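Long-range contacts in 6-phospho-beta-d glycosidase (Streptococcus pyogenes, PDB 5FOO), which probably hydrolyses 6-phospho-beta-glucosides, as a glycoside hydrolase of family 1 that binds 6-phosphocyclophellitol in its pocket: residues 13-18 with 422-427; 21-26 with 48-53. The protein carries 1 engineered substitution. All coordinates share one frame; numbering follows the deposited sequence.

Contact 1: residues 13-18 with 422-427; sequences ATSGPQ and WSWLNA. With JAZ (6-phosphocyclophellitol), chain G.
The sugar pocket of this family 1 (beta/alpha)8 barrel is walled here by Q18, on the short helix that follows the first barrel strand, and by W422, S423 and W424, in the loop that follows the eighth. The backbones join where W422 N donates to Q18 O at 3.1 Å. The Q18 side chain crosses that of W424 at about a right angle: with CG anti to the carbonyl carbon (chi1 -62°) and the chain extended beyond it, the amide reaches the inhibitor. Its NE2 donates to W422 O at 3.1 Å, lying in the amide plane, and to O15 of 6-phosphocyclophellitol, with a weaker bond to O16, while OE1 accepts from O16 of the inhibitor at 2.8 Å. S15 OG, at the N-cap of the helix, also gives its proton to Q18 OE1, in the carbonyl plane and on a lone pair; with both ends of the amide engaged, its rotation is fixed and OE1 and NE2 are told apart. The amide lies over one face of W424, the two planes 32° apart, and Q18 CG makes a CH-pi contact 3.8 Å from the centroid of the six-membered ring. P17 CB touches the same indole at CH2, and F31 and F120 pack on it from outside the two segments. The W422 indole NE1 donates to V46 O. H119, E165, K337 and Y432 supply further hydrogen bonds to the inhibitor. O16 is thus shared by the two segments: besides its bonds to Q18, it meets the edge of the W424 ring in plane and accepts from NE1 at 3.0 Å.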
ATOM      1  N   ALA A  13       7.622   6.221   0.438  1.00 24.92           N
ATOM      2  CA  ALA A  13       6.593   5.640   1.210  1.00 24.85           C
ATOM      3  C   ALA A  13       7.144   4.560   2.195  1.00 25.14           C
ATOM      4  O   ALA A  13       8.056   3.779   1.867  1.00 24.11           O
ATOM      5  CB  ALA A  13       5.613   4.998   0.275  1.00 24.58           C
ATOM      6  N   THR A  14       6.492   4.526   3.361  1.00 24.70           N
ATOM      7  CA  THR A  14       6.660   3.561   4.442  1.00 24.53           C
ATOM      8  C   THR A  14       5.279   3.397   5.125  1.00 22.86           C
ATOM      9  O   THR A  14       4.260   3.880   4.596  1.00 22.00           O
ATOM     10  CB  THR A  14       7.812   3.983   5.382  1.00 25.03           C
ATOM     11  OG1 THR A  14       8.128   2.941   6.281  1.00 25.32           O
ATOM     12  CG2 THR A  14       7.512   5.265   6.185  1.00 26.75           C
ATOM     13  N   SER A  15       5.259   2.688   6.248  1.00 21.21           N
ATOM     14  CA  SER A  15       4.084   2.539   7.065  1.00 23.03           C
ATOM     15  C   SER A  15       4.486   2.582   8.544  1.00 23.56           C
ATOM     16  O   SER A  15       5.654   2.395   8.888  1.00 27.84           O
ATOM     17  CB  SER A  15       3.397   1.224   6.721  1.00 23.64           C
ATOM     18  OG  SER A  15       4.148   0.137   7.175  1.00 22.86           O
ATOM     19  N   GLY A  16       3.545   2.881   9.421  1.00 25.45           N
ATOM     20  CA  GLY A  16       3.793   2.890  10.882  1.00 25.38           C
ATOM     21  C   GLY A  16       4.402   1.540  11.366  1.00 28.55           C
ATOM     22  O   GLY A  16       5.430   1.516  12.065  1.00 25.55           O
ATOM     23  N   PRO A  17       3.774   0.422  10.993  1.00 27.33           N
ATOM     24  CA  PRO A  17       4.258  -0.868  11.479  1.00 26.24           C
ATOM     25  C   PRO A  17       5.671  -1.230  10.987  1.00 26.92           C
ATOM     26  O   PRO A  17       6.420  -1.871  11.716  1.00 28.38           O
ATOM     27  CB  PRO A  17       3.207  -1.856  10.962  1.00 28.03           C
ATOM     28  CG  PRO A  17       1.974  -1.046  10.763  1.00 27.14           C
ATOM     29  CD  PRO A  17       2.484   0.295  10.296  1.00 26.94           C
ATOM     30  N   GLN A  18       6.043  -0.822   9.783  1.00 25.76           N
ATOM     31  CA  GLN A  18       7.293  -1.234   9.206  1.00 25.63           C
ATOM     32  C   GLN A  18       8.440  -0.327   9.635  1.00 31.50           C
ATOM     33  O   GLN A  18       9.589  -0.719   9.492  1.00 26.71           O
ATOM     34  CB  GLN A  18       7.185  -1.270   7.715  1.00 25.12           C
ATOM     35  CG  GLN A  18       6.148  -2.262   7.245  1.00 25.19           C
ATOM     36  CD  GLN A  18       5.980  -2.262   5.757  1.00 28.35           C
ATOM     37  OE1 GLN A  18       5.083  -1.583   5.214  1.00 26.61           O
ATOM     38  NE2 GLN A  18       6.799  -3.077   5.067  1.00 29.00           N
ATOM     39  N   TRP A 422      11.134  -2.879   7.864  1.00 27.10           N
ATOM     40  CA  TRP A 422      10.760  -4.245   8.197  1.00 26.81           C
ATOM     41  C   TRP A 422       9.668  -4.701   7.270  1.00 29.51           C
ATOM     42  O   TRP A 422       8.585  -4.154   7.356  1.00 28.50           O
ATOM     43  CB  TRP A 422      10.275  -4.253   9.640  1.00 25.18           C
ATOM     44  CG  TRP A 422       9.946  -5.577  10.182  1.00 27.92           C
ATOM     45  CD1 TRP A 422      10.841  -6.602  10.511  1.00 30.64           C
ATOM     46  CD2 TRP A 422       8.643  -6.081  10.467  1.00 27.29           C
ATOM     47  NE1 TRP A 422      10.136  -7.673  11.040  1.00 27.67           N
ATOM     48  CE2 TRP A 422       8.800  -7.392  11.003  1.00 26.69           C
ATOM     49  CE3 TRP A 422       7.346  -5.554  10.340  1.00 27.64           C
ATOM     50  CZ2 TRP A 422       7.723  -8.175  11.370  1.00 24.42           C
ATOM     51  CZ3 TRP A 422       6.275  -6.346  10.723  1.00 26.57           C
ATOM     52  CH2 TRP A 422       6.483  -7.642  11.255  1.00 25.57           C
ATOM     53  N   SER A 423       9.937  -5.665   6.355  1.00 32.23           N
ATOM     54  CA  SER A 423       8.884  -6.138   5.436  1.00 31.90           C
ATOM     55  C   SER A 423       8.188  -7.456   5.899  1.00 29.63           C
ATOM     56  O   SER A 423       8.273  -8.487   5.233  1.00 28.91           O
ATOM     57  CB  SER A 423       9.274  -6.288   3.912  1.00 35.19           C
ATOM     58  OG  SER A 423      10.353  -5.542   3.273  1.00 38.88           O
ATOM     59  N   TRP A 424       7.494  -7.410   7.007  1.00 27.16           N
ATOM     60  CA  TRP A 424       6.526  -8.415   7.326  1.00 30.65           C
ATOM     61  C   TRP A 424       7.333  -9.761   7.549  1.00 34.33           C
ATOM     62  O   TRP A 424       8.441  -9.746   8.157  1.00 31.06           O
ATOM     63  CB  TRP A 424       5.472  -8.471   6.186  1.00 29.07           C
ATOM     64  CG  TRP A 424       4.964  -7.088   5.783  1.00 32.24           C
ATOM     65  CD1 TRP A 424       5.095  -6.490   4.571  1.00 30.21           C
ATOM     66  CD2 TRP A 424       4.227  -6.151   6.614  1.00 27.89           C
ATOM     67  NE1 TRP A 424       4.460  -5.269   4.570  1.00 26.57           N
ATOM     68  CE2 TRP A 424       3.935  -5.026   5.810  1.00 28.34           C
ATOM     69  CE3 TRP A 424       3.817  -6.151   7.943  1.00 28.60           C
ATOM     70  CZ2 TRP A 424       3.284  -3.898   6.311  1.00 27.06           C
ATOM     71  CZ3 TRP A 424       3.125  -5.020   8.456  1.00 29.57           C
ATOM     72  CH2 TRP A 424       2.876  -3.911   7.633  1.00 27.94           C
ATOM     73  N   LEU A 425       6.855 -10.864   6.969  1.00 33.81           N
ATOM     74  CA  LEU A 425       7.546 -12.159   7.117  1.00 31.66           C
ATOM     75  C   LEU A 425       8.985 -12.098   6.630  1.00 32.84           C
ATOM     76  O   LEU A 425       9.843 -12.702   7.255  1.00 32.26           O
ATOM     77  CB  LEU A 425       6.770 -13.285   6.443  1.00 31.87           C
ATOM     78  CG  LEU A 425       5.434 -13.535   7.102  1.00 33.68           C
ATOM     79  CD1 LEU A 425       4.686 -14.564   6.289  1.00 38.41           C
ATOM     80  CD2 LEU A 425       5.575 -13.988   8.551  1.00 34.39           C
ATOM     81  N   ASN A 426       9.300 -11.293   5.623  1.00 28.05           N
ATOM     82  CA  ASN A 426      10.693 -11.165   5.208  1.00 29.66           C
ATOM     83  C   ASN A 426      11.565 -10.222   5.977  1.00 29.14           C
ATOM     84  O   ASN A 426      12.795 -10.102   5.682  1.00 31.30           O
ATOM     85  CB  ASN A 426      10.739 -10.823   3.732  1.00 32.93           C
ATOM     86  CG  ASN A 426      10.007 -11.835   2.924  1.00 35.03           C
ATOM     87  OD1 ASN A 426       8.956 -11.582   2.390  1.00 37.86           O
ATOM     88  ND2 ASN A 426      10.519 -13.015   2.916  1.00 33.32           N
ATOM     89  N   ALA A 427      10.966  -9.518   6.943  1.00 31.20           N
ATOM     90  CA  ALA A 427      11.741  -8.636   7.813  1.00 31.08           C
ATOM     91  C   ALA A 427      12.748  -7.861   6.968  1.00 28.96           C
ATOM     92  O   ALA A 427      12.325  -7.235   6.037  1.00 32.98           O
ATOM     93  CB  ALA A 427      12.401  -9.439   8.936  1.00 30.65           C
TER
HETATM   94  C2  JAZ G1464       5.991  -3.862   1.302  1.00 26.07           C
HETATM   95  C3  JAZ G1464       4.963  -2.723   1.465  1.00 26.17           C
HETATM   96  C4  JAZ G1464       3.812  -2.891   0.480  1.00 27.23           C
HETATM   97  C5  JAZ G1464       4.283  -2.926  -0.968  1.00 27.97           C
HETATM   98  C6  JAZ G1464       5.379  -3.953  -1.145  1.00 27.41           C
HETATM   99  C7  JAZ G1464       6.509  -3.788  -0.129  1.00 27.03           C
HETATM  100  C8  JAZ G1464       7.681  -4.726  -0.405  1.00 30.22           C
HETATM  101  O9  JAZ G1464       7.198  -6.059  -0.262  1.00 31.84           O
HETATM  102  P10 JAZ G1464       8.193  -7.190   0.243  1.00 33.46           P
HETATM  103  O11 JAZ G1464       7.337  -8.404   0.318  1.00 38.26           O
HETATM  104  O12 JAZ G1464       8.950  -6.753   1.427  1.00 44.00           O
HETATM  105  O13 JAZ G1464       9.213  -7.313  -0.803  1.00 33.99           O
HETATM  106  O14 JAZ G1464       4.817  -5.271  -1.108  1.00 29.32           O
HETATM  107  O15 JAZ G1464       7.107  -3.670   2.177  1.00 26.66           O
HETATM  108  O16 JAZ G1464       4.461  -2.812   2.776  1.00 27.02           O
HETATM  109  O17 JAZ G1464       2.860  -1.857   0.663  1.00 29.49           O

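Contact 2: residues 21-26 with 48-53; sequences GRFAKQ and PDTASD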
ATOM      1  N   GLY A  21       8.584   0.780  15.190  1.00 25.38           N
ATOM      2  CA  GLY A  21       8.864   0.016  16.420  1.00 30.46           C
ATOM      3  C   GLY A  21       7.643   0.073  17.325  1.00 28.38           C
ATOM      4  O   GLY A  21       6.754   0.894  17.111  1.00 28.33           O
ATOM      5  N   ARG A  22       7.587  -0.823  18.308  1.00 27.33           N
ATOM      6  CA  ARG A  22       6.473  -0.898  19.248  1.00 26.04           C
ATOM      7  C   ARG A  22       6.680  -0.049  20.495  1.00 25.88           C
ATOM      8  O   ARG A  22       5.869  -0.093  21.394  1.00 26.23           O
ATOM      9  CB  ARG A  22       6.234  -2.330  19.633  1.00 26.61           C
ATOM     10  CG  ARG A  22       5.691  -3.143  18.446  1.00 28.19           C
ATOM     11  CD  ARG A  22       5.329  -4.587  18.897  1.00 28.97           C
ATOM     12  NE  ARG A  22       4.394  -4.620  20.019  1.00 27.06           N
ATOM     13  CZ  ARG A  22       4.082  -5.682  20.776  1.00 30.25           C
ATOM     14  NH1 ARG A  22       4.590  -6.917  20.580  1.00 32.23           N
ATOM     15  NH2 ARG A  22       3.249  -5.512  21.779  1.00 27.00           N
ATOM     16  N   PHE A  23       7.730   0.767  20.505  1.00 25.30           N
ATOM     17  CA  PHE A  23       8.025   1.642  21.602  1.00 27.67           C
ATOM     18  C   PHE A  23       6.792   2.410  21.938  1.00 28.09           C
ATOM     19  O   PHE A  23       6.260   2.995  21.037  1.00 27.35           O
ATOM     20  CB  PHE A  23       9.092   2.635  21.211  1.00 29.10           C
ATOM     21  CG  PHE A  23      10.374   1.994  20.798  1.00 29.38           C
ATOM     22  CD1 PHE A  23      11.255   1.535  21.740  1.00 27.35           C
ATOM     23  CD2 PHE A  23      10.706   1.877  19.431  1.00 32.50           C
ATOM     24  CE1 PHE A  23      12.454   0.946  21.348  1.00 30.37           C
ATOM     25  CE2 PHE A  23      11.903   1.307  19.051  1.00 29.23           C
ATOM     26  CZ  PHE A  23      12.768   0.848  20.008  1.00 30.35           C
ATOM     27  N   ALA A  24       6.378   2.381  23.226  1.00 28.33           N
ATOM     28  CA  ALA A  24       5.164   3.043  23.765  1.00 30.54           C
ATOM     29  C   ALA A  24       3.827   2.806  23.033  1.00 33.25           C
ATOM     30  O   ALA A  24       2.951   3.679  23.052  1.00 38.22           O
ATOM     31  CB  ALA A  24       5.393   4.530  23.913  1.00 28.09           C
ATOM     32  N   LYS A  25       3.661   1.645  22.411  1.00 29.18           N
ATOM     33  CA  LYS A  25       2.486   1.397  21.627  1.00 27.64           C
ATOM     34  C   LYS A  25       1.596   0.537  22.444  1.00 28.95           C
ATOM     35  O   LYS A  25       1.979  -0.574  22.791  1.00 27.54           O
ATOM     36  CB  LYS A  25       2.807   0.761  20.247  1.00 27.61           C
ATOM     37  CG  LYS A  25       1.679   0.904  19.234  1.00 27.76           C
ATOM     38  CD  LYS A  25       2.045   0.396  17.841  1.00 27.80           C
ATOM     39  CE  LYS A  25       2.059  -1.128  17.825  1.00 26.45           C
ATOM     40  NZ  LYS A  25       2.299  -1.771  16.509  1.00 30.87           N
ATOM     41  N   GLN A  26       0.378   1.003  22.676  1.00 27.54           N
ATOM     42  CA  GLN A  26      -0.495   0.382  23.653  1.00 28.07           C
ATOM     43  C   GLN A  26      -0.953  -1.015  23.238  1.00 28.84           C
ATOM     44  O   GLN A  26      -1.133  -1.888  24.093  1.00 24.35           O
ATOM     45  CB  GLN A  26      -1.691   1.297  23.920  1.00 29.28           C
ATOM     46  CG  GLN A  26      -2.665   0.785  24.948  1.00 29.90           C
ATOM     47  CD  GLN A  26      -3.801   1.765  25.285  1.00 31.27           C
ATOM     48  OE1 GLN A  26      -3.795   2.954  24.991  1.00 29.24           O
ATOM     49  NE2 GLN A  26      -4.783   1.239  25.930  1.00 31.98           N
ATOM     50  N   PRO A  48       8.915  -6.824  14.803  1.00 29.38           N
ATOM     51  CA  PRO A  48       8.655  -5.411  14.696  1.00 31.47           C
ATOM     52  C   PRO A  48       8.816  -4.622  15.960  1.00 29.15           C
ATOM     53  O   PRO A  48       8.316  -3.483  16.012  1.00 28.04           O
ATOM     54  CB  PRO A  48       7.170  -5.403  14.280  1.00 34.20           C
ATOM     55  CG  PRO A  48       6.589  -6.556  15.076  1.00 33.51           C
ATOM     56  CD  PRO A  48       7.653  -7.607  14.936  1.00 32.70           C
ATOM     57  N   ASP A  49       9.405  -5.192  17.015  1.00 29.49           N
ATOM     58  CA  ASP A  49       9.514  -4.428  18.268  1.00 31.06           C
ATOM     59  C   ASP A  49      10.315  -3.117  18.153  1.00 32.94           C
ATOM     60  O   ASP A  49      10.019  -2.131  18.860  1.00 27.97           O
ATOM     61  CB  ASP A  49      10.117  -5.246  19.408  1.00 34.69           C
ATOM     62  CG  ASP A  49       9.266  -6.456  19.779  1.00 36.40           C
ATOM     63  OD1 ASP A  49       8.084  -6.259  20.122  1.00 33.81           O
ATOM     64  OD2 ASP A  49       9.779  -7.578  19.698  1.00 32.45           O
ATOM     65  N   THR A  50      11.320  -3.131  17.283  1.00 28.21           N
ATOM     66  CA  THR A  50      12.106  -1.952  17.071  1.00 28.31           C
ATOM     67  C   THR A  50      11.978  -1.446  15.648  1.00 28.10           C
ATOM     68  O   THR A  50      11.942  -0.236  15.482  1.00 26.46           O
ATOM     69  CB  THR A  50      13.580  -2.220  17.466  1.00 29.07           C
ATOM     70  OG1 THR A  50      13.598  -2.349  18.889  1.00 29.56           O
ATOM     71  CG2 THR A  50      14.508  -1.074  17.108  1.00 28.69           C
ATOM     72  N   ALA A  51      11.872  -2.362  14.669  1.00 23.33           N
ATOM     73  CA  ALA A  51      11.797  -2.076  13.273  1.00 24.71           C
ATOM     74  C   ALA A  51      12.887  -1.068  12.876  1.00 29.53           C
ATOM     75  O   ALA A  51      14.048  -1.309  13.184  1.00 27.05           O
ATOM     76  CB  ALA A  51      10.380  -1.604  12.915  1.00 24.97           C
ATOM     77  N   SER A  52      12.557   0.086  12.260  1.00 27.11           N
ATOM     78  CA  SER A  52      13.605   1.014  11.917  1.00 29.97           C
ATOM     79  C   SER A  52      13.624   2.226  12.863  1.00 28.61           C
ATOM     80  O   SER A  52      14.131   3.229  12.489  1.00 29.08           O
ATOM     81  CB  SER A  52      13.535   1.415  10.429  1.00 29.68           C
ATOM     82  OG  SER A  52      14.091   0.356   9.629  1.00 32.12           O
ATOM     83  N   ASP A  53      13.077   2.100  14.066  1.00 26.80           N
ATOM     84  CA  ASP A  53      13.278   3.067  15.142  1.00 27.94           C
ATOM     85  C   ASP A  53      12.738   4.489  14.800  1.00 29.43           C
ATOM     86  O   ASP A  53      13.213   5.507  15.348  1.00 26.75           O
ATOM     87  CB  ASP A  53      14.783   3.128  15.546  1.00 29.71           C
ATOM     88  CG  ASP A  53      15.029   3.860  16.871  1.00 33.03           C
ATOM     89  OD1 ASP A  53      14.117   3.708  17.754  1.00 31.79           O
ATOM     90  OD2 ASP A  53      16.127   4.571  17.005  1.00 34.16           O
TER
HETATM   91  O   HOH W   1       6.978  -1.598  14.368  1.00 28.37           O
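G21, the first residue to leave helical geometry after helix 16-19, lies against the carbonyls of P48, D49 and T50, with its CA 3.2 Å from T50 O. Its positive phi (89°) and the lack of a side chain allow this fit: a CB would run into T50 O and into the carbonyl of the preceding residue. G21 CA also directs a C-H at P48 O, and a water that donates to P48 O at 2.8 Å accepts a weak bond from G21 N. At R22 comes the direct backbone bond, N to D49 O at 2.8 Å. The R22 side chain runs beside that of D49, pointing the same way; CD lies 3.4 Å from D49 OD1, the bend at chi3 (55°) sets the course of the guanidinium beyond it, and NH1 forms a long salt bridge to the same oxygen at 3.6 Å. E36, on helix 30-37, is the stronger partner of NH1. F23 lays one face of its ring over D49 O, which sits toward the rim, while CZ reaches T50 OG1 and CE2 comes within 3.5 Å of D53 OD1, an oxygen hydrogen-bonded to H56 ND1. R22 to K25 form a type II turn that carries the chain off, and K25 NZ goes to D32 and Q78. Two loops flanking helix 30-37 are thus joined mainly through main-chain carbonyls, by the R22 N to D49 O bond and the water; the R22-D49 salt bridge is long, and with NH1 also paired with E36 this is consistent with a minor electrostatic share.

From the N terminus the chain leaves the first barrel strand, enters residues 13-18 and, a few residues on, the loop 21-26. Contact 2 closes first, a short loop around helix 30-37 that returns at 48-53, just before helix 54-67. Contact 1 closes only after the other barrel strands have been laid down, when 422-427 returns from strand 410-416 to the start of the barrel; contact 2 is nested inside that long loop. Their centres are 11 Å apart and they touch: W422 CZ2 packs on P48 CD at 3.6 Å, and A51 CB lies against Q18 O. The pocket wall is thereby joined to the more peripheral loops.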